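Local coordinates for lysozyme inhibitor LprI-like N-terminal domain-containing protein (Burkholderia thailandensis, PDB 6AR7) that is of unknown function but may act as a lysozyme inhibitor of the LprI type, at residues R84-W89 with R122-A127. Sequence-based numbering, arbitrary orientation.
Sequences RRWLAW and RERALA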
ATOM      1  N   ARG A  84       9.862   1.249  -8.656  1.00 34.39           N
ATOM      2  CA  ARG A  84       9.294   1.718  -9.910  1.00 33.79           C
ATOM      3  C   ARG A  84       7.862   1.204 -10.069  1.00 36.88           C
ATOM      4  O   ARG A  84       6.966   1.945 -10.492  1.00 35.37           O
ATOM      5  CB  ARG A  84      10.168   1.246 -11.074  1.00 35.61           C
ATOM      6  CG  ARG A  84      11.365   2.154 -11.416  1.00 48.12           C
ATOM      7  CD  ARG A  84      12.101   1.699 -12.700  1.00 49.34           C
ATOM      8  NE  ARG A  84      12.654   0.338 -12.638  1.00 55.69           N
ATOM      9  CZ  ARG A  84      13.883   0.024 -12.218  1.00 56.48           C
ATOM     10  NH1 ARG A  84      14.717   0.971 -11.819  1.00 57.19           N
ATOM     11  NH2 ARG A  84      14.281  -1.244 -12.201  1.00 54.93           N
ATOM     12  N   ARG A  85       7.626  -0.059  -9.697  1.00 36.17           N
ATOM     13  CA  ARG A  85       6.294  -0.643  -9.813  1.00 33.38           C
ATOM     14  C   ARG A  85       5.357  -0.069  -8.768  1.00 34.59           C
ATOM     15  O   ARG A  85       4.167   0.135  -9.037  1.00 31.17           O
ATOM     16  CB  ARG A  85       6.370  -2.159  -9.673  1.00 30.98           C
ATOM     17  CG  ARG A  85       7.196  -2.869 -10.752  1.00 34.82           C
ATOM     18  CD  ARG A  85       6.569  -2.732 -12.125  1.00 42.42           C
ATOM     19  NE  ARG A  85       7.268  -3.538 -13.125  1.00 54.35           N
ATOM     20  CZ  ARG A  85       6.861  -3.689 -14.385  1.00 60.01           C
ATOM     21  NH1 ARG A  85       5.751  -3.091 -14.800  1.00 55.79           N
ATOM     22  NH2 ARG A  85       7.560  -4.439 -15.230  1.00 63.18           N
ATOM     23  N   TRP A  86       5.876   0.209  -7.573  1.00 28.67           N
ATOM     24  CA  TRP A  86       5.029   0.785  -6.533  1.00 29.15           C
ATOM     25  C   TRP A  86       4.519   2.157  -6.952  1.00 34.51           C
ATOM     26  O   TRP A  86       3.328   2.474  -6.809  1.00 33.29           O
ATOM     27  CB  TRP A  86       5.805   0.876  -5.229  1.00 23.82           C
ATOM     28  CG  TRP A  86       4.967   1.325  -4.097  1.00 28.41           C
ATOM     29  CD1 TRP A  86       4.042   0.578  -3.420  1.00 25.58           C
ATOM     30  CD2 TRP A  86       4.964   2.622  -3.482  1.00 26.85           C
ATOM     31  NE1 TRP A  86       3.472   1.328  -2.422  1.00 27.04           N
ATOM     32  CE2 TRP A  86       4.013   2.587  -2.438  1.00 26.15           C
ATOM     33  CE3 TRP A  86       5.674   3.807  -3.709  1.00 29.54           C
ATOM     34  CZ2 TRP A  86       3.753   3.685  -1.626  1.00 28.52           C
ATOM     35  CZ3 TRP A  86       5.413   4.912  -2.891  1.00 33.97           C
ATOM     36  CH2 TRP A  86       4.464   4.841  -1.863  1.00 26.92           C
ATOM     37  N   LEU A  87       5.421   2.990  -7.468  1.00 33.87           N
ATOM     38  CA  LEU A  87       5.046   4.333  -7.884  1.00 36.11           C
ATOM     39  C   LEU A  87       4.011   4.305  -8.999  1.00 34.68           C
ATOM     40  O   LEU A  87       3.070   5.109  -8.994  1.00 34.27           O
ATOM     41  CB  LEU A  87       6.290   5.102  -8.323  1.00 41.79           C
ATOM     42  CG  LEU A  87       7.208   5.464  -7.158  1.00 39.21           C
ATOM     43  CD1 LEU A  87       8.545   5.981  -7.674  1.00 41.65           C
ATOM     44  CD2 LEU A  87       6.516   6.497  -6.286  1.00 36.06           C
ATOM     45  N   ALA A  88       4.179   3.410  -9.977  1.00 35.21           N
ATOM     46  CA  ALA A  88       3.200   3.328 -11.057  1.00 34.33           C
ATOM     47  C   ALA A  88       1.842   2.882 -10.535  1.00 34.24           C
ATOM     48  O   ALA A  88       0.802   3.386 -10.978  1.00 35.21           O
ATOM     49  CB  ALA A  88       3.681   2.385 -12.164  1.00 37.97           C
ATOM     50  N   TRP A  89       1.824   1.926  -9.608  1.00 33.16           N
ATOM     51  CA  TRP A  89       0.554   1.518  -9.019  1.00 29.36           C
ATOM     52  C   TRP A  89      -0.098   2.679  -8.276  1.00 32.88           C
ATOM     53  O   TRP A  89      -1.285   2.968  -8.480  1.00 35.96           O
ATOM     54  CB  TRP A  89       0.754   0.320  -8.088  1.00 26.49           C
ATOM     55  CG  TRP A  89      -0.443   0.106  -7.185  1.00 23.44           C
ATOM     56  CD1 TRP A  89      -1.754   0.072  -7.560  1.00 25.01           C
ATOM     57  CD2 TRP A  89      -0.423  -0.102  -5.770  1.00 23.84           C
ATOM     58  NE1 TRP A  89      -2.551  -0.121  -6.464  1.00 28.87           N
ATOM     59  CE2 TRP A  89      -1.761  -0.225  -5.350  1.00 23.83           C
ATOM     60  CE3 TRP A  89       0.599  -0.161  -4.808  1.00 28.41           C
ATOM     61  CZ2 TRP A  89      -2.112  -0.431  -4.011  1.00 23.14           C
ATOM     62  CZ3 TRP A  89       0.256  -0.375  -3.480  1.00 26.33           C
ATOM     63  CH2 TRP A  89      -1.090  -0.509  -3.093  1.00 23.65           C
ATOM     64  N   ARG A 122       2.411   4.833   4.588  1.00 21.05           N
ATOM     65  CA  ARG A 122       2.955   4.297   5.826  1.00 25.29           C
ATOM     66  C   ARG A 122       3.456   2.867   5.633  1.00 31.89           C
ATOM     67  O   ARG A 122       4.600   2.541   5.991  1.00 27.25           O
ATOM     68  CB  ARG A 122       1.871   4.362   6.899  1.00 18.69           C
ATOM     69  CG  ARG A 122       2.303   3.967   8.260  1.00 28.82           C
ATOM     70  CD  ARG A 122       1.234   4.357   9.292  1.00 31.55           C
ATOM     71  NE  ARG A 122       1.640   3.889  10.607  1.00 28.37           N
ATOM     72  CZ  ARG A 122       1.531   2.636  11.029  1.00 40.01           C
ATOM     73  NH1 ARG A 122       0.990   1.695  10.250  1.00 39.74           N
ATOM     74  NH2 ARG A 122       1.962   2.327  12.244  1.00 42.80           N
ATOM     75  N   GLU A 123       2.617   2.005   5.034  1.00 26.76           N
ATOM     76  CA  GLU A 123       2.999   0.611   4.802  1.00 29.77           C
ATOM     77  C   GLU A 123       4.265   0.500   3.952  1.00 18.99           C
ATOM     78  O   GLU A 123       5.162  -0.293   4.260  1.00 23.48           O
ATOM     79  CB  GLU A 123       1.836  -0.156   4.145  1.00 32.02           C
ATOM     80  CG  GLU A 123       0.741  -0.567   5.130  1.00 28.13           C
ATOM     81  CD  GLU A 123      -0.609  -0.922   4.477  1.00 41.08           C
ATOM     82  OE1 GLU A 123      -0.714  -0.955   3.234  1.00 40.65           O
ATOM     83  OE2 GLU A 123      -1.580  -1.167   5.222  1.00 45.53           O
ATOM     84  N   ARG A 124       4.352   1.267   2.866  1.00 24.55           N
ATOM     85  CA  ARG A 124       5.535   1.173   2.019  1.00 26.80           C
ATOM     86  C   ARG A 124       6.783   1.591   2.786  1.00 33.84           C
ATOM     87  O   ARG A 124       7.829   0.949   2.675  1.00 34.32           O
ATOM     88  CB  ARG A 124       5.352   2.015   0.759  1.00 28.01           C
ATOM     89  CG  ARG A 124       6.512   1.907  -0.233  1.00 21.84           C
ATOM     90  CD  ARG A 124       6.837   0.448  -0.623  1.00 28.06           C
ATOM     91  NE  ARG A 124       7.817   0.427  -1.705  1.00 29.35           N
ATOM     92  CZ  ARG A 124       8.395  -0.668  -2.183  1.00 33.55           C
ATOM     93  NH1 ARG A 124       8.096  -1.864  -1.676  1.00 31.23           N
ATOM     94  NH2 ARG A 124       9.280  -0.564  -3.164  1.00 35.76           N
ATOM     95  N   ALA A 125       6.677   2.636   3.608  1.00 29.88           N
ATOM     96  CA  ALA A 125       7.822   3.087   4.395  1.00 29.81           C
ATOM     97  C   ALA A 125       8.331   1.994   5.328  1.00 26.96           C
ATOM     98  O   ALA A 125       9.541   1.761   5.428  1.00 29.86           O
ATOM     99  CB  ALA A 125       7.437   4.331   5.207  1.00 25.44           C
ATOM    100  N   LEU A 126       7.420   1.313   6.024  1.00 24.41           N
ATOM    101  CA  LEU A 126       7.824   0.313   7.007  1.00 31.48           C
ATOM    102  C   LEU A 126       8.485  -0.892   6.345  1.00 30.92           C
ATOM    103  O   LEU A 126       9.413  -1.486   6.904  1.00 37.05           O
ATOM    104  CB  LEU A 126       6.617  -0.131   7.825  1.00 31.86           C
ATOM    105  CG  LEU A 126       5.965   0.941   8.692  1.00 32.95           C
ATOM    106  CD1 LEU A 126       4.668   0.396   9.287  1.00 30.40           C
ATOM    107  CD2 LEU A 126       6.943   1.392   9.783  1.00 33.73           C
ATOM    108  N   ALA A 127       7.999  -1.281   5.169  1.00 32.33           N
ATOM    109  CA  ALA A 127       8.610  -2.384   4.435  1.00 34.27           C
ATOM    110  C   ALA A 127      10.018  -2.030   3.984  1.00 34.33           C
ATOM    111  O   ALA A 127      10.936  -2.850   4.101  1.00 37.83           O
ATOM    112  CB  ALA A 127       7.740  -2.752   3.230  1.00 29.47           C
TER
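Trp86 and Arg124 make this contact by themselves, and they illustrate how an arginine can serve a buried helix interface with its hydrocarbon chain as much as with its charge. The two side chains, both directed at the opposing helix, run alongside each other in opposite senses, the arginine reaching back along one face of the indole toward the root of the tryptophan. Arg124 CG lies over the middle of that face, 3.5 Å from the centroid of the Trp86 six-membered ring and 17° off its normal, a well-centred CH-pi contact. One carbon nearer the backbone, Arg124 CB presses on Trp86 CZ2 at 3.3 Å, the closest approach between the segments. The chain of Arg124 bends at chi2 (54°), which carries the remaining atoms across the five-membered ring, with NE 3.8 Å from Trp86 CG, so that Trp86 CB lies over one face of the guanidinium. The guanidinium plane is tilted 23° from the indole, and Arg124 CZ stands 4.8 Å from the centroid of the Trp86 five-membered ring, leaving the cation-pi interaction off-centre. Hydrogen bonds from Arg124 NH2 to Ser82 OG and Gln83 OE1, one turn before Trp86, tie the charged end to the tryptophan's own helix and probably limit its rotation. Phe193 of helix 180-197 meets the indole edge-to-face and also touches Arg124, while Gln57 of helix 42-70 packs against Trp86. The pair lies near the centre of the chain, joining helices 73-101 and 107-136, which are consecutive in sequence. It is an off-centre cation-pi and CH-pi stack between the two roughly antiparallel arms of a helical hairpin, in the interior of the all-helical LprI-family bundle.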